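Long-range contact in hypothetical protein AF1531 (Archaeoglobus fulgidus, PDB 2I5H), which is of unknown function but, as a DUF655 protein of the helix-hairpin-helix clan, may bind nucleic acids: residues Glu18-His31 with Arg41-Leu55. Numbering follows the deposited sequence.
Sequences EDYAYVLDFMPYGH and REPLAQVVGERNFTL
The carboxylate of Glu18 lies over Gly49 and reaches into the turn at 50-54. OE1 takes the amide of Arg51 (N to OE1, 3.0 Å) on its syn side, while OE2 takes that of Asn52 (N to OE2, 2.8 Å) from 28° out of the carboxylate plane; Thr54 N adds a weak, nearly straight bond to OE2. The bend at chi2 (-77°) folds the chain back to these amides. With an alanine here the Arg51 and Asn52 amides would probably lose their carboxylate acceptor, and the turn would be less firmly held. Next along, Glu50 runs beside Tyr20, its CD 3.6 Å from Tyr20 CB, and presents OE1 to the ring edge of Tyr22; the same oxygen forms a salt bridge with Arg71. Leu24 then turns in from the strand, its CD2 3.8 Å from Val48 CG1. At the far end the methyl of Met27 rests on Gln46 (CE to CG, 3.9 Å), and the His31 side chain crosses that of Leu44 at about a right angle, CD2 3.9 Å from Leu44 CD1. Antiparallel backbone bonds join strand 20-27 to strand 44-49, the middle strand of a five-stranded antiparallel sheet; the register shifts by one where Leu24 N and, weakly, Asp25 N share Gln46 O: a classic beta bulge.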
loop_
_atom_site.group_PDB
_atom_site.type_symbol
_atom_site.label_atom_id
_atom_site.label_comp_id
_atom_site.label_asym_id
_atom_site.label_seq_id
_atom_site.Cartn_x
_atom_site.Cartn_y
_atom_site.Cartn_z
ATOM N N GLU A 18 12.656 1.632 -2.479
ATOM C CA GLU A 18 11.620 2.660 -2.773
ATOM C C GLU A 18 12.244 3.993 -3.175
ATOM O O GLU A 18 13.221 4.438 -2.572
ATOM C CB GLU A 18 10.738 2.879 -1.539
ATOM C CG GLU A 18 9.998 1.639 -1.069
ATOM C CD GLU A 18 8.791 1.320 -1.923
ATOM O OE1 GLU A 18 8.653 1.900 -3.023
ATOM O OE2 GLU A 18 7.978 0.483 -1.493
ATOM N N ASP A 19 11.674 4.624 -4.195
ATOM C CA ASP A 19 12.146 5.923 -4.657
ATOM C C ASP A 19 11.144 6.996 -4.227
ATOM O O ASP A 19 11.510 8.150 -3.990
ATOM C CB ASP A 19 12.292 5.927 -6.182
ATOM C CG ASP A 19 13.699 6.263 -6.626
ATOM O OD1 ASP A 19 14.650 5.664 -6.077
ATOM O OD2 ASP A 19 13.859 7.117 -7.523
ATOM N N TYR A 20 9.877 6.605 -4.126
ATOM C CA TYR A 20 8.819 7.521 -3.712
ATOM C C TYR A 20 7.890 6.860 -2.697
ATOM O O TYR A 20 7.696 5.649 -2.725
ATOM C CB TYR A 20 7.995 7.953 -4.921
ATOM C CG TYR A 20 8.726 8.877 -5.863
ATOM C CD1 TYR A 20 8.764 10.251 -5.635
ATOM C CD2 TYR A 20 9.378 8.378 -6.987
ATOM C CE1 TYR A 20 9.431 11.110 -6.509
ATOM C CE2 TYR A 20 10.047 9.225 -7.867
ATOM C CZ TYR A 20 10.068 10.587 -7.623
ATOM O OH TYR A 20 10.718 11.426 -8.501
ATOM N N ALA A 21 7.321 7.664 -1.805
ATOM C CA ALA A 21 6.387 7.160 -0.796
ATOM C C ALA A 21 5.272 8.173 -0.584
ATOM O O ALA A 21 5.395 9.344 -0.961
ATOM C CB ALA A 21 7.113 6.900 0.525
ATOM N N TYR A 22 4.183 7.718 0.023
ATOM C CA TYR A 22 3.038 8.578 0.293
ATOM C C TYR A 22 2.885 8.787 1.799
ATOM O O TYR A 22 3.032 7.853 2.591
ATOM C CB TYR A 22 1.773 7.955 -0.307
ATOM C CG TYR A 22 1.653 8.134 -1.810
ATOM C CD1 TYR A 22 0.833 9.127 -2.349
ATOM C CD2 TYR A 22 2.357 7.315 -2.689
ATOM C CE1 TYR A 22 0.714 9.298 -3.729
ATOM C CE2 TYR A 22 2.247 7.477 -4.075
ATOM C CZ TYR A 22 1.423 8.469 -4.584
ATOM O OH TYR A 22 1.292 8.619 -5.946
ATOM N N VAL A 23 2.602 10.027 2.188
ATOM C CA VAL A 23 2.460 10.386 3.587
ATOM C C VAL A 23 1.200 9.828 4.241
ATOM O O VAL A 23 0.093 9.993 3.730
ATOM C CB VAL A 23 2.472 11.924 3.761
ATOM C CG1 VAL A 23 2.252 12.284 5.216
ATOM C CG2 VAL A 23 3.789 12.490 3.257
ATOM N N LEU A 24 1.390 9.167 5.376
ATOM C CA LEU A 24 0.298 8.587 6.142
ATOM C C LEU A 24 -0.038 9.464 7.338
ATOM O O LEU A 24 -1.197 9.562 7.746
ATOM C CB LEU A 24 0.688 7.199 6.660
ATOM C CG LEU A 24 1.060 6.113 5.648
ATOM C CD1 LEU A 24 1.600 4.893 6.388
ATOM C CD2 LEU A 24 -0.159 5.736 4.822
ATOM N N ASP A 25 0.988 10.096 7.900
ATOM C CA ASP A 25 0.821 10.930 9.080
ATOM C C ASP A 25 2.049 11.815 9.259
ATOM O O ASP A 25 3.183 11.350 9.101
ATOM C CB ASP A 25 0.631 10.010 10.299
ATOM C CG ASP A 25 0.308 10.766 11.576
ATOM O OD1 ASP A 25 -0.403 11.787 11.515
ATOM O OD2 ASP A 25 0.754 10.317 12.649
ATOM N N PHE A 26 1.822 13.091 9.558
ATOM C CA PHE A 26 2.924 14.023 9.792
ATOM C C PHE A 26 2.875 14.534 11.231
ATOM O O PHE A 26 1.827 14.993 11.710
ATOM C CB PHE A 26 2.875 15.204 8.811
ATOM C CG PHE A 26 3.904 16.274 9.103
ATOM C CD1 PHE A 26 5.254 15.938 9.273
ATOM C CD2 PHE A 26 3.524 17.606 9.240
ATOM C CE1 PHE A 26 6.206 16.916 9.579
ATOM C CE2 PHE A 26 4.471 18.598 9.546
ATOM C CZ PHE A 26 5.816 18.251 9.717
ATOM N N MET A 27 4.012 14.440 11.920
ATOM C CA MET A 27 4.133 14.873 13.312
ATOM C C MET A 27 5.188 15.968 13.456
ATOM O O MET A 27 6.387 15.680 13.579
ATOM C CB MET A 27 4.533 13.692 14.197
ATOM C CG MET A 27 3.521 12.565 14.225
ATOM S SD MET A 27 4.194 11.044 14.928
ATOM C CE MET A 27 4.822 10.264 13.469
ATOM N N PRO A 28 4.755 17.237 13.456
ATOM C CA PRO A 28 5.665 18.384 13.587
ATOM C C PRO A 28 6.697 18.226 14.701
ATOM O O PRO A 28 7.867 18.568 14.516
ATOM C CB PRO A 28 4.711 19.546 13.850
ATOM C CG PRO A 28 3.522 19.170 13.042
ATOM C CD PRO A 28 3.361 17.691 13.313
ATOM N N TYR A 29 6.267 17.727 15.859
ATOM C CA TYR A 29 7.189 17.528 16.984
ATOM C C TYR A 29 7.492 16.065 17.275
ATOM O O TYR A 29 7.907 15.715 18.387
ATOM C CB TYR A 29 6.646 18.187 18.259
ATOM C CG TYR A 29 7.112 19.610 18.450
ATOM C CD1 TYR A 29 6.200 20.659 18.531
ATOM C CD2 TYR A 29 8.476 19.911 18.522
ATOM C CE1 TYR A 29 6.632 21.979 18.675
ATOM C CE2 TYR A 29 8.917 21.225 18.663
ATOM C CZ TYR A 29 7.991 22.253 18.735
ATOM O OH TYR A 29 8.424 23.558 18.823
ATOM N N GLY A 30 7.282 15.206 16.286
ATOM C CA GLY A 30 7.547 13.790 16.477
ATOM C C GLY A 30 6.520 13.066 17.329
ATOM O O GLY A 30 5.397 13.536 17.508
ATOM N N HIS A 31 6.902 11.912 17.863
ATOM C CA HIS A 31 5.981 11.129 18.678
ATOM C C HIS A 31 5.604 11.811 19.982
ATOM O O HIS A 31 6.457 12.301 20.712
ATOM C CB HIS A 31 6.571 9.747 18.948
ATOM C CG HIS A 31 6.665 8.897 17.720
ATOM N ND1 HIS A 31 5.552 8.404 17.075
ATOM C CD2 HIS A 31 7.734 8.489 16.996
ATOM C CE1 HIS A 31 5.930 7.729 16.003
ATOM N NE2 HIS A 31 7.249 7.765 15.933
ATOM N N ARG A 41 13.595 17.139 19.539
ATOM C CA ARG A 41 12.649 16.354 18.750
ATOM C C ARG A 41 12.545 16.916 17.340
ATOM O O ARG A 41 12.417 18.120 17.154
ATOM C CB ARG A 41 11.271 16.376 19.404
ATOM C CG ARG A 41 11.289 15.967 20.855
ATOM C CD ARG A 41 9.896 15.977 21.457
ATOM N NE ARG A 41 9.960 15.922 22.911
ATOM C CZ ARG A 41 8.902 16.006 23.711
ATOM N NH1 ARG A 41 7.686 16.142 23.197
ATOM N NH2 ARG A 41 9.065 15.980 25.030
ATOM N N GLU A 42 12.599 16.050 16.340
ATOM C CA GLU A 42 12.498 16.543 14.980
ATOM C C GLU A 42 11.163 16.194 14.342
ATOM O O GLU A 42 10.451 15.297 14.798
ATOM C CB GLU A 42 13.666 16.013 14.141
ATOM C CG GLU A 42 13.683 14.524 13.874
ATOM C CD GLU A 42 15.079 14.041 13.472
ATOM O OE1 GLU A 42 15.766 14.737 12.685
ATOM O OE2 GLU A 42 15.487 12.961 13.941
ATOM N N PRO A 43 10.787 16.932 13.299
ATOM C CA PRO A 43 9.518 16.646 12.632
ATOM C C PRO A 43 9.626 15.306 11.917
ATOM O O PRO A 43 10.610 15.037 11.226
ATOM C CB PRO A 43 9.344 17.834 11.681
ATOM C CG PRO A 43 10.754 18.331 11.458
ATOM C CD PRO A 43 11.394 18.181 12.802
ATOM N N LEU A 44 8.622 14.459 12.099
ATOM C CA LEU A 44 8.626 13.138 11.494
ATOM C C LEU A 44 7.369 12.847 10.689
ATOM O O LEU A 44 6.319 13.435 10.929
ATOM C CB LEU A 44 8.720 12.059 12.584
ATOM C CG LEU A 44 9.896 12.031 13.561
ATOM C CD1 LEU A 44 9.651 10.940 14.620
ATOM C CD2 LEU A 44 11.194 11.767 12.790
ATOM N N ALA A 45 7.494 11.938 9.728
ATOM C CA ALA A 45 6.349 11.490 8.952
ATOM C C ALA A 45 6.426 9.972 8.795
ATOM O O ALA A 45 7.514 9.396 8.727
ATOM C CB ALA A 45 6.327 12.152 7.577
ATOM N N GLN A 46 5.272 9.316 8.779
ATOM C CA GLN A 46 5.271 7.889 8.529
ATOM C C GLN A 46 4.751 7.798 7.105
ATOM O O GLN A 46 3.740 8.416 6.760
ATOM C CB GLN A 46 4.374 7.147 9.520
ATOM C CG GLN A 46 4.884 7.244 10.946
ATOM C CD GLN A 46 4.177 6.296 11.889
ATOM O OE1 GLN A 46 2.987 6.023 11.733
ATOM N NE2 GLN A 46 4.904 5.798 12.884
ATOM N N VAL A 47 5.462 7.056 6.266
ATOM C CA VAL A 47 5.086 6.943 4.870
ATOM C C VAL A 47 5.020 5.504 4.388
ATOM O O VAL A 47 5.531 4.590 5.037
ATOM C CB VAL A 47 6.081 7.727 3.978
ATOM C CG1 VAL A 47 6.168 9.170 4.444
ATOM C CG2 VAL A 47 7.473 7.072 4.027
ATOM N N VAL A 48 4.367 5.307 3.248
ATOM C CA VAL A 48 4.261 3.983 2.657
ATOM C C VAL A 48 4.812 4.068 1.233
ATOM O O VAL A 48 4.403 4.932 0.455
ATOM C CB VAL A 48 2.785 3.461 2.668
ATOM C CG1 VAL A 48 1.850 4.420 1.923
ATOM C CG2 VAL A 48 2.725 2.074 2.051
ATOM N N GLY A 49 5.774 3.200 0.921
ATOM C CA GLY A 49 6.382 3.181 -0.406
ATOM C C GLY A 49 5.397 2.829 -1.508
ATOM O O GLY A 49 4.574 1.930 -1.344
ATOM N N GLU A 50 5.483 3.517 -2.647
ATOM C CA GLU A 50 4.546 3.259 -3.738
ATOM C C GLU A 50 4.815 2.006 -4.567
ATOM O O GLU A 50 3.943 1.556 -5.303
ATOM C CB GLU A 50 4.452 4.470 -4.683
ATOM C CG GLU A 50 5.754 4.885 -5.343
ATOM C CD GLU A 50 5.540 5.825 -6.532
ATOM O OE1 GLU A 50 4.573 6.614 -6.517
ATOM O OE2 GLU A 50 6.353 5.783 -7.479
ATOM N N ARG A 51 6.003 1.431 -4.442
ATOM C CA ARG A 51 6.332 0.243 -5.223
ATOM C C ARG A 51 6.035 -1.070 -4.498
ATOM O O ARG A 51 5.311 -1.930 -5.014
ATOM C CB ARG A 51 7.809 0.281 -5.627
ATOM C CG ARG A 51 8.259 -0.908 -6.463
ATOM C CD ARG A 51 9.744 -0.815 -6.785
ATOM N NE ARG A 51 10.054 0.367 -7.584
ATOM C CZ ARG A 51 9.664 0.544 -8.843
ATOM N NH1 ARG A 51 8.945 -0.388 -9.457
ATOM N NH2 ARG A 51 9.990 1.655 -9.488
ATOM N N ASN A 52 6.591 -1.214 -3.299
ATOM C CA ASN A 52 6.415 -2.436 -2.514
ATOM C C ASN A 52 5.661 -2.223 -1.206
ATOM O O ASN A 52 5.570 -3.135 -0.382
ATOM C CB ASN A 52 7.788 -3.044 -2.228
ATOM C CG ASN A 52 8.580 -3.306 -3.500
ATOM O OD1 ASN A 52 9.805 -3.206 -3.514
ATOM N ND2 ASN A 52 7.879 -3.650 -4.574
ATOM N N PHE A 53 5.130 -1.017 -1.019
ATOM C CA PHE A 53 4.365 -0.675 0.176
ATOM C C PHE A 53 5.143 -0.823 1.476
ATOM O O PHE A 53 4.606 -1.240 2.507
ATOM C CB PHE A 53 3.083 -1.503 0.200
ATOM C CG PHE A 53 2.253 -1.320 -1.032
ATOM C CD1 PHE A 53 1.435 -0.202 -1.176
ATOM C CD2 PHE A 53 2.358 -2.218 -2.091
ATOM C CE1 PHE A 53 0.737 0.023 -2.364
ATOM C CE2 PHE A 53 1.666 -2.002 -3.283
ATOM C CZ PHE A 53 0.854 -0.878 -3.418
ATOM N N THR A 54 6.415 -0.448 1.415
ATOM C CA THR A 54 7.296 -0.498 2.573
ATOM C C THR A 54 6.885 0.621 3.527
ATOM O O THR A 54 6.652 1.746 3.091
ATOM C CB THR A 54 8.756 -0.266 2.149
ATOM O OG1 THR A 54 9.098 -1.197 1.115
ATOM C CG2 THR A 54 9.697 -0.453 3.337
ATOM N N LEU A 55 6.776 0.312 4.815
ATOM C CA LEU A 55 6.414 1.327 5.803
ATOM C C LEU A 55 7.697 1.927 6.358
ATOM O O LEU A 55 8.580 1.202 6.835
ATOM C CB LEU A 55 5.608 0.721 6.952
ATOM C CG LEU A 55 4.294 0.024 6.590
ATOM C CD1 LEU A 55 3.629 -0.464 7.880
ATOM C CD2 LEU A 55 3.368 0.979 5.855
HETATM O O HOH W 1 10.257 19.675 15.433
HETATM O O HOH W 2 6.747 15.095 20.660
#